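Local coordinates for putative yopH targeting protein (Yersinia pestis, PDB 4GF3), which probably acts as a type III secretion chaperone that binds the effector YopH and targets it for export, at residues E9-E14 with T103-V108; M52-L57 with W89-Q94. All coordinates share one frame; numbering follows the deposited sequence.

How the contacts relate
Contact 1 packs the N-terminal helix 4-15 against the C-terminal helix 102-118, whereas contact 2 joins strands 47-56 and 88-96 of the five-stranded antiparallel sheet. Along the chain, both strands of contact 2 come between the two helices of contact 1. The centres of the contacts are about 20 Å apart, on opposite sides of the chain's centre, yet they meet where Val108 CG1 packs 3.8 Å from Ser93 CB. Strand 88-96 is followed in the chain, after a short loop, by helix 102-118, which also lies on the Met52 and Leu91 face of the sheet. The two ends of the chain are thus brought together beside a sheet formed by its middle.

Contact 1: residues E9-E14 with T103-V108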
loop_
_atom_site.group_PDB
_atom_site.type_symbol
_atom_site.label_atom_id
_atom_site.label_comp_id
_atom_site.label_asym_id
_atom_site.label_seq_id
_atom_site.Cartn_x
_atom_site.Cartn_y
_atom_site.Cartn_z
ATOM N N GLU A 9 -2.631 11.966 -7.819
ATOM C CA GLU A 9 -2.423 13.378 -7.533
ATOM C C GLU A 9 -3.032 13.778 -6.216
ATOM O O GLU A 9 -2.433 14.560 -5.459
ATOM C CB GLU A 9 -3.056 14.282 -8.612
ATOM C CG GLU A 9 -2.271 14.329 -9.885
ATOM C CD GLU A 9 -3.009 15.079 -10.987
ATOM O OE1 GLU A 9 -4.066 15.715 -10.722
ATOM O OE2 GLU A 9 -2.509 15.045 -12.127
ATOM N N GLU A 10 -4.274 13.336 -6.012
ATOM C CA GLU A 10 -4.998 13.596 -4.754
ATOM C C GLU A 10 -4.232 13.071 -3.559
ATOM O O GLU A 10 -4.142 13.729 -2.542
ATOM C CB GLU A 10 -6.370 12.906 -4.724
ATOM C CG GLU A 10 -7.562 13.774 -4.657
ATOM C CD GLU A 10 -8.867 12.956 -4.635
ATOM O OE1 GLU A 10 -9.281 12.408 -3.533
ATOM O OE2 GLU A 10 -9.381 12.789 -5.762
ATOM N N PHE A 11 -3.718 11.860 -3.685
ATOM C CA PHE A 11 -3.026 11.166 -2.633
ATOM C C PHE A 11 -1.722 11.859 -2.301
ATOM O O PHE A 11 -1.380 11.948 -1.122
ATOM C CB PHE A 11 -2.817 9.730 -3.118
ATOM C CG PHE A 11 -2.074 8.807 -2.194
ATOM C CD1 PHE A 11 -2.246 8.823 -0.850
ATOM C CD2 PHE A 11 -1.227 7.842 -2.742
ATOM C CE1 PHE A 11 -1.610 7.918 -0.043
ATOM C CE2 PHE A 11 -0.581 6.925 -1.919
ATOM C CZ PHE A 11 -0.770 6.964 -0.578
ATOM N N ALA A 12 -0.985 12.302 -3.318
ATOM C CA ALA A 12 0.242 13.089 -3.140
ATOM C C ALA A 12 -0.064 14.370 -2.356
ATOM O O ALA A 12 0.562 14.676 -1.326
ATOM C CB ALA A 12 0.838 13.434 -4.494
ATOM N N THR A 13 -1.058 15.118 -2.806
ATOM C CA THR A 13 -1.490 16.297 -2.095
ATOM C C THR A 13 -1.876 16.033 -0.631
ATOM O O THR A 13 -1.443 16.788 0.231
ATOM C CB THR A 13 -2.656 16.995 -2.840
ATOM O OG1 THR A 13 -2.189 17.322 -4.147
ATOM C CG2 THR A 13 -3.083 18.226 -2.132
ATOM N N GLU A 14 -2.658 14.995 -0.383
ATOM C CA GLU A 14 -3.000 14.560 0.991
ATOM C C GLU A 14 -1.761 14.310 1.855
ATOM O O GLU A 14 -1.686 14.756 3.013
ATOM C CB GLU A 14 -3.836 13.316 0.943
ATOM C CG GLU A 14 -4.403 12.895 2.284
ATOM C CD GLU A 14 -5.687 13.625 2.656
ATOM O OE1 GLU A 14 -6.220 14.386 1.814
ATOM O OE2 GLU A 14 -6.175 13.412 3.790
ATOM N N THR A 103 -7.573 10.799 0.966
ATOM C CA THR A 103 -7.613 10.483 2.393
ATOM C C THR A 103 -7.711 9.042 2.750
ATOM O O THR A 103 -6.981 8.570 3.611
ATOM C CB THR A 103 -8.776 11.217 3.087
ATOM O OG1 THR A 103 -8.674 12.589 2.796
ATOM C CG2 THR A 103 -8.779 10.932 4.597
ATOM N N GLN A 104 -8.551 8.268 2.065
ATOM C CA GLN A 104 -8.579 6.863 2.359
ATOM C C GLN A 104 -7.313 6.185 1.961
ATOM O O GLN A 104 -6.831 5.301 2.633
ATOM C CB GLN A 104 -9.763 6.109 1.690
ATOM C CG GLN A 104 -9.763 4.623 2.126
ATOM C CD GLN A 104 -11.005 3.843 1.646
ATOM O OE1 GLN A 104 -11.353 3.812 0.460
ATOM N NE2 GLN A 104 -11.678 3.253 2.574
ATOM N N LEU A 105 -6.728 6.620 0.850
ATOM C CA LEU A 105 -5.463 5.989 0.469
ATOM C C LEU A 105 -4.357 6.231 1.490
ATOM O O LEU A 105 -3.534 5.364 1.789
ATOM C CB LEU A 105 -5.019 6.436 -0.939
ATOM C CG LEU A 105 -5.312 5.594 -2.169
ATOM C CD1 LEU A 105 -4.475 6.073 -3.377
ATOM C CD2 LEU A 105 -5.059 4.103 -1.905
ATOM N N ALA A 106 -4.336 7.423 2.039
ATOM C CA ALA A 106 -3.399 7.778 3.098
ATOM C C ALA A 106 -3.701 6.930 4.348
ATOM O O ALA A 106 -2.762 6.479 5.016
ATOM C CB ALA A 106 -3.453 9.273 3.380
ATOM N N SER A 107 -4.980 6.679 4.673
ATOM C CA SER A 107 -5.302 5.758 5.799
ATOM C C SER A 107 -4.813 4.349 5.555
ATOM O O SER A 107 -4.339 3.679 6.480
ATOM C CB SER A 107 -6.815 5.659 6.094
ATOM O OG SER A 107 -7.289 6.878 6.545
ATOM N N VAL A 108 -4.988 3.867 4.336
ATOM C CA VAL A 108 -4.431 2.565 3.917
ATOM C C VAL A 108 -2.929 2.524 4.120
ATOM O O VAL A 108 -2.370 1.606 4.707
ATOM C CB VAL A 108 -4.799 2.248 2.438
ATOM C CG1 VAL A 108 -4.051 1.040 1.919
ATOM C CG2 VAL A 108 -6.281 1.958 2.357
HETATM O O HOH W 1 -8.814 13.287 -0.338
#
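Apolar packing centres on Phe11, whose ring takes Leu105 over one face. Leu105 CB stands 3.9 Å from the ring centroid and 21° off the ring normal, a CH-pi contact displaced toward the rim, while CD1 of the same leucine lies 3.8 Å from Phe11 CG. With CG anti to the backbone N (chi1 178°), the ring extends across to helix 102-118, and its CE1 comes within 3.5 Å of Ala106 N. Ala106 CB touches both Phe11 CE1 and the aliphatic part of Glu14, meeting its CG at 3.9 Å.

The polar interactions gather at the start of helix 102-118. A bend at chi2 (83°) turns the Glu14 carboxylate onto Thr103, where OG1 donates a weak hydrogen bond of 2.8 Å to OE2. Both ends have further partners in the C-terminal tail: Ser135 OG binds Glu14 OE2, and Ser136 N binds Thr103 OG1. Glu10 reaches the same helix start by accepting from Gly102 N through OE1 and, more weakly, from a water that in turn accepts from Thr103 N; its OE2 forms a salt bridge with Arg2.

The short helical segments approach to 8.7 Å between axes, with the buried Phe11, Leu105 and Ala106 between them and the carboxylates of Glu10 and Glu14 at the polar margin. This pairing of the first and last helices fits the alpha-beta-beta-beta-alpha-beta-beta-alpha fold of CesT-family secretion chaperones.

Contact 2: residues M52-L57 with W89-Q94; sequences MRAGIL and WLLWSQ
Met52 and Leu91 form an antiparallel hydrogen-bonded pair, with Met52 N to Leu91 O at 2.9 Å and Leu91 N to Met52 O at 2.8 Å. The second bond is nearly straight, with an N-H...O angle of 167°. Next along the strands is the non-hydrogen-bonded pair Arg53 and Leu90, where Leu90 CA makes a CA-H...O contact with Met52 O. Trp89 then spans two residues of the partner strand: its O accepts from Ala54 N at 2.8 Å, while its N donates to Gly55 O at 3.0 Å. Two residues opposite one make this a beta bulge at the end of the pairing.

The side chains of Met52 and Leu91 run side by side, CG to CB 4.1 Å apart, and Leu91 CD1 reaches Ala54 CB at the same distance. Beyond the bulge the indole of Trp89 extends past Gly55, so that its NE1 approaches Leu57 CA to 3.7 Å; with chi1 at -70° the indole stands beside its own backbone N, which brings Trp89 CD1 within 3.5 Å of Gly55 O.

Farther out, Ala116 of helix 102-118 packs on Met52 and Ala54, covering this face. Gln62 OE1 accepts from Trp89 NE1, tying the indole to helix 60-68, whose Leu63 touches Leu57. On the Arg53 and Leu90 face, Asp84 forms a salt bridge with Arg53 NE, while Arg53 and Leu90 pack on aromatic and apolar side chains of another protein's chain.

Four backbone bonds therefore fix the register, and the two faces differ in chemistry: the Met52, Ala54 and Leu91 face is apolar and packed by helix 102-118, whereas the other joins an ion-paired arginine to a leucine and touches another protein's chain, as a chaperone surface for a partner probably would.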
loop_
_atom_site.group_PDB
_atom_site.type_symbol
_atom_site.label_atom_id
_atom_site.label_comp_id
_atom_site.label_asym_id
_atom_site.label_seq_id
_atom_site.Cartn_x
_atom_site.Cartn_y
_atom_site.Cartn_z
ATOM N N MET A 52 2.734 -3.768 0.548
ATOM C CA MET A 52 4.103 -3.707 1.060
ATOM C C MET A 52 4.574 -5.093 1.522
ATOM O O MET A 52 3.766 -5.940 2.009
ATOM C CB MET A 52 4.224 -2.670 2.179
ATOM C CG MET A 52 3.513 -2.964 3.464
ATOM S SD MET A 52 3.969 -1.762 4.708
ATOM C CE MET A 52 5.612 -2.275 5.196
ATOM N N ARG A 53 5.870 -5.326 1.376
ATOM C CA ARG A 53 6.512 -6.470 2.005
ATOM C C ARG A 53 6.922 -6.045 3.407
ATOM O O ARG A 53 7.603 -5.027 3.616
ATOM C CB ARG A 53 7.714 -6.977 1.200
ATOM C CG ARG A 53 8.408 -8.266 1.736
ATOM C CD ARG A 53 9.273 -8.892 0.633
ATOM N NE ARG A 53 10.048 -10.100 1.007
ATOM C CZ ARG A 53 11.282 -10.082 1.507
ATOM N NH1 ARG A 53 11.878 -8.921 1.770
ATOM N NH2 ARG A 53 11.927 -11.227 1.791
ATOM N N ALA A 54 6.510 -6.838 4.376
ATOM C CA ALA A 54 6.927 -6.645 5.736
ATOM C C ALA A 54 7.932 -7.759 6.166
ATOM O O ALA A 54 8.587 -8.408 5.300
ATOM C CB ALA A 54 5.687 -6.582 6.618
ATOM N N GLY A 55 8.005 -8.038 7.469
ATOM C CA GLY A 55 9.029 -8.950 8.025
ATOM C C GLY A 55 8.649 -10.411 7.952
ATOM O O GLY A 55 7.526 -10.773 7.541
ATOM N N ILE A 56 9.598 -11.258 8.286
ATOM C CA ILE A 56 9.392 -12.702 8.283
ATOM C C ILE A 56 8.346 -13.111 9.337
ATOM O O ILE A 56 8.241 -12.484 10.392
ATOM C CB ILE A 56 10.719 -13.466 8.472
ATOM C CG1 ILE A 56 10.498 -14.933 8.105
ATOM C CG2 ILE A 56 11.264 -13.311 9.894
ATOM C CD1 ILE A 56 11.739 -15.745 7.896
ATOM N N LEU A 57 7.561 -14.163 9.070
ATOM C CA LEU A 57 6.617 -14.595 10.084
ATOM C C LEU A 57 7.297 -14.998 11.357
ATOM O O LEU A 57 8.325 -15.658 11.338
ATOM C CB LEU A 57 5.692 -15.711 9.594
ATOM C CG LEU A 57 6.173 -17.130 9.530
ATOM C CD1 LEU A 57 5.932 -17.882 10.841
ATOM C CD2 LEU A 57 5.484 -17.836 8.380
ATOM N N TRP A 89 5.588 -11.590 5.335
ATOM C CA TRP A 89 4.268 -11.047 5.191
ATOM C C TRP A 89 4.224 -10.069 4.029
ATOM O O TRP A 89 5.121 -9.234 3.855
ATOM C CB TRP A 89 3.836 -10.347 6.462
ATOM C CG TRP A 89 3.576 -11.312 7.574
ATOM C CD1 TRP A 89 4.282 -11.477 8.756
ATOM C CD2 TRP A 89 2.480 -12.217 7.636
ATOM N NE1 TRP A 89 3.677 -12.427 9.533
ATOM C CE2 TRP A 89 2.566 -12.893 8.873
ATOM C CE3 TRP A 89 1.426 -12.493 6.782
ATOM C CZ2 TRP A 89 1.639 -13.879 9.253
ATOM C CZ3 TRP A 89 0.508 -13.494 7.158
ATOM C CH2 TRP A 89 0.619 -14.137 8.392
ATOM N N LEU A 90 3.168 -10.198 3.256
ATOM C CA LEU A 90 2.861 -9.262 2.187
ATOM C C LEU A 90 1.484 -8.690 2.523
ATOM O O LEU A 90 0.468 -9.406 2.466
ATOM C CB LEU A 90 2.820 -9.992 0.851
ATOM C CG LEU A 90 2.926 -9.126 -0.429
ATOM C CD1 LEU A 90 3.224 -10.031 -1.607
ATOM C CD2 LEU A 90 1.686 -8.284 -0.700
ATOM N N LEU A 91 1.463 -7.394 2.833
ATOM C CA LEU A 91 0.292 -6.696 3.371
ATOM C C LEU A 91 -0.306 -5.879 2.241
ATOM O O LEU A 91 0.434 -5.227 1.443
ATOM C CB LEU A 91 0.705 -5.808 4.522
ATOM C CG LEU A 91 1.522 -6.432 5.653
ATOM C CD1 LEU A 91 1.811 -5.366 6.692
ATOM C CD2 LEU A 91 0.788 -7.632 6.197
ATOM N N TRP A 92 -1.630 -5.915 2.088
ATOM C CA TRP A 92 -2.191 -5.368 0.900
ATOM C C TRP A 92 -3.654 -4.930 1.100
ATOM O O TRP A 92 -4.394 -5.369 2.013
ATOM C CB TRP A 92 -2.085 -6.316 -0.316
ATOM C CG TRP A 92 -2.851 -7.619 -0.153
ATOM C CD1 TRP A 92 -2.340 -8.807 0.312
ATOM C CD2 TRP A 92 -4.214 -7.905 -0.552
ATOM N NE1 TRP A 92 -3.265 -9.806 0.187
ATOM C CE2 TRP A 92 -4.453 -9.271 -0.242
ATOM C CE3 TRP A 92 -5.288 -7.116 -1.062
ATOM C CZ2 TRP A 92 -5.692 -9.882 -0.483
ATOM C CZ3 TRP A 92 -6.514 -7.709 -1.260
ATOM C CH2 TRP A 92 -6.696 -9.087 -0.994
ATOM N N SER A 93 -4.030 -3.964 0.297
ATOM C CA SER A 93 -5.446 -3.544 0.246
ATOM C C SER A 93 -5.818 -3.315 -1.216
ATOM O O SER A 93 -4.997 -2.832 -2.042
ATOM C CB SER A 93 -5.747 -2.263 1.061
ATOM O OG SER A 93 -7.153 -2.049 1.135
ATOM N N GLN A 94 -7.057 -3.676 -1.539
ATOM C CA GLN A 94 -7.586 -3.592 -2.892
ATOM C C GLN A 94 -8.808 -2.681 -2.893
ATOM O O GLN A 94 -9.694 -2.883 -2.108
ATOM C CB GLN A 94 -7.917 -5.011 -3.426
ATOM C CG GLN A 94 -8.386 -5.024 -4.885
ATOM C CD GLN A 94 -8.345 -6.449 -5.497
ATOM O OE1 GLN A 94 -7.509 -7.312 -5.129
ATOM N NE2 GLN A 94 -9.205 -6.668 -6.458
#